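Local structure of DNA polymerase III beta subunit (Streptococcus pyogenes, 2AVT) at residues V201-K206 with F240-L245. The protein probably forms a ring-shaped dimer that encircles duplex DNA and slides along it, tethering the replicative polymerase for processive synthesis. Sequence-based numbering, arbitrary orientation.
Sequences VVLPSK and FYTRLL
L245 reaches across to V202 and P204 where the chain, having left strand 238-243, passes the edge of strand 199-204. From L245 the side chain can be followed outward: CB sits near V202 O, and L245 CB to V202 CG1 is 4.0 Å; CG lies 3.7 Å from P204 CG; CD1 touches both V202 CG1 and P204 CG, while CD2 only grazes the proline ring. The leucine runs past P204 in the opposite direction and crosses V202 at about a right angle. V202 CG1 is placed there because it stands anti to the backbone N (chi1 180°). One backbone bond, L245 N to V202 O at 3.0 Å, is nearly straight (167°). A water extends the pairing, accepting from V202 N and donating to L245 O. L244 splits its tip: CD1 meets V201 CG1, and CD2 lies 3.5 Å from L203 CD1. The same L203 methyl presses tightly on T242 CG2, at 3.2 Å. T242 OG1, buried by the contact, has no partner in the model. P204 CD approaches R243 O at 3.2 Å, and P204 occupies the N-cap position, just before helix 205-214. L203 also packs on L208 of that helix and on I231. The strands are steeply crossed (104°); both lie in the central domain but in different sheets, 238-243 continuing into N-terminal-domain strands and the edge strand 199-204 into C-terminal ones. With a single direct hydrogen bond and one water bridge between the segments, the junction relies mainly on aliphatic side-chain contacts rather than on continuous sheet pairing.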
# COMPACT_ATOMS: atom_id res chain seq x y z
N VAL A 201 -18.90 -30.22 1.82
CA VAL A 201 -18.24 -29.58 0.70
C VAL A 201 -16.87 -29.04 1.05
O VAL A 201 -16.44 -29.06 2.21
CB VAL A 201 -19.09 -28.40 0.16
CG1 VAL A 201 -20.43 -28.90 -0.33
CG2 VAL A 201 -19.29 -27.36 1.26
N VAL A 202 -16.18 -28.56 0.03
CA VAL A 202 -14.86 -27.98 0.18
C VAL A 202 -14.94 -26.66 -0.58
O VAL A 202 -15.24 -26.65 -1.78
CB VAL A 202 -13.77 -28.88 -0.43
CG1 VAL A 202 -12.40 -28.23 -0.25
CG2 VAL A 202 -13.79 -30.25 0.24
N LEU A 203 -14.71 -25.56 0.12
CA LEU A 203 -14.80 -24.24 -0.47
C LEU A 203 -13.43 -23.57 -0.55
O LEU A 203 -12.74 -23.46 0.47
CB LEU A 203 -15.75 -23.36 0.35
CG LEU A 203 -16.30 -22.15 -0.39
CD1 LEU A 203 -17.09 -22.64 -1.60
CD2 LEU A 203 -17.21 -21.34 0.51
N PRO A 204 -13.04 -23.11 -1.75
CA PRO A 204 -11.74 -22.45 -1.94
C PRO A 204 -11.58 -21.39 -0.87
O PRO A 204 -12.47 -20.56 -0.68
CB PRO A 204 -11.87 -21.86 -3.35
CG PRO A 204 -12.76 -22.82 -4.03
CD PRO A 204 -13.83 -23.09 -2.99
N SER A 205 -10.46 -21.42 -0.16
CA SER A 205 -10.23 -20.47 0.92
C SER A 205 -10.31 -19.00 0.52
O SER A 205 -10.81 -18.17 1.29
CB SER A 205 -8.89 -20.74 1.59
OG SER A 205 -7.85 -20.80 0.63
N LYS A 206 -9.83 -18.66 -0.67
CA LYS A 206 -9.87 -17.27 -1.09
C LYS A 206 -11.31 -16.81 -1.21
O LYS A 206 -11.64 -15.67 -0.88
CB LYS A 206 -9.15 -17.07 -2.43
CG LYS A 206 -8.99 -15.60 -2.79
CD LYS A 206 -8.05 -15.40 -3.97
CE LYS A 206 -7.57 -13.96 -4.04
NZ LYS A 206 -6.91 -13.55 -2.76
N PHE A 240 -24.16 -14.18 -3.13
CA PHE A 240 -22.75 -14.51 -3.31
C PHE A 240 -22.62 -16.01 -3.63
O PHE A 240 -22.94 -16.87 -2.79
CB PHE A 240 -22.02 -14.16 -2.00
CG PHE A 240 -20.53 -14.31 -2.05
CD1 PHE A 240 -19.92 -15.50 -1.67
CD2 PHE A 240 -19.72 -13.24 -2.37
CE1 PHE A 240 -18.54 -15.61 -1.60
CE2 PHE A 240 -18.33 -13.35 -2.30
CZ PHE A 240 -17.75 -14.53 -1.92
N TYR A 241 -22.16 -16.32 -4.85
CA TYR A 241 -21.98 -17.71 -5.27
C TYR A 241 -20.50 -18.07 -5.28
O TYR A 241 -19.65 -17.22 -5.55
CB TYR A 241 -22.50 -17.95 -6.69
CG TYR A 241 -23.96 -17.70 -6.89
CD1 TYR A 241 -24.46 -16.40 -6.96
CD2 TYR A 241 -24.84 -18.76 -7.04
CE1 TYR A 241 -25.81 -16.17 -7.18
CE2 TYR A 241 -26.19 -18.53 -7.26
CZ TYR A 241 -26.67 -17.24 -7.33
OH TYR A 241 -28.01 -17.01 -7.55
N THR A 242 -20.20 -19.33 -5.00
CA THR A 242 -18.83 -19.79 -5.00
C THR A 242 -18.73 -21.18 -5.60
O THR A 242 -19.53 -22.06 -5.29
CB THR A 242 -18.25 -19.88 -3.59
OG1 THR A 242 -18.43 -18.64 -2.91
CG2 THR A 242 -16.77 -20.20 -3.68
N ARG A 243 -17.73 -21.37 -6.47
CA ARG A 243 -17.49 -22.65 -7.11
C ARG A 243 -16.93 -23.60 -6.05
O ARG A 243 -16.15 -23.18 -5.19
CB ARG A 243 -16.49 -22.47 -8.26
CG ARG A 243 -15.80 -23.73 -8.75
CD ARG A 243 -14.94 -23.39 -9.97
NE ARG A 243 -13.96 -24.43 -10.29
CZ ARG A 243 -12.89 -24.71 -9.55
NH1 ARG A 243 -12.04 -25.66 -9.94
NH2 ARG A 243 -12.65 -24.03 -8.44
N LEU A 244 -17.33 -24.87 -6.11
CA LEU A 244 -16.87 -25.86 -5.14
C LEU A 244 -15.72 -26.72 -5.66
O LEU A 244 -15.65 -27.02 -6.85
CB LEU A 244 -18.03 -26.78 -4.73
CG LEU A 244 -19.22 -26.16 -4.00
CD1 LEU A 244 -20.24 -27.25 -3.71
CD2 LEU A 244 -18.77 -25.51 -2.71
N LEU A 245 -14.83 -27.11 -4.75
CA LEU A 245 -13.72 -27.97 -5.13
C LEU A 245 -14.24 -29.41 -5.04
O LEU A 245 -14.70 -29.85 -3.99
CB LEU A 245 -12.54 -27.76 -4.17
CG LEU A 245 -11.85 -26.40 -4.30
CD1 LEU A 245 -10.87 -26.20 -3.16
CD2 LEU A 245 -11.14 -26.32 -5.65
O HOH W 1 -17.01 -29.74 -2.68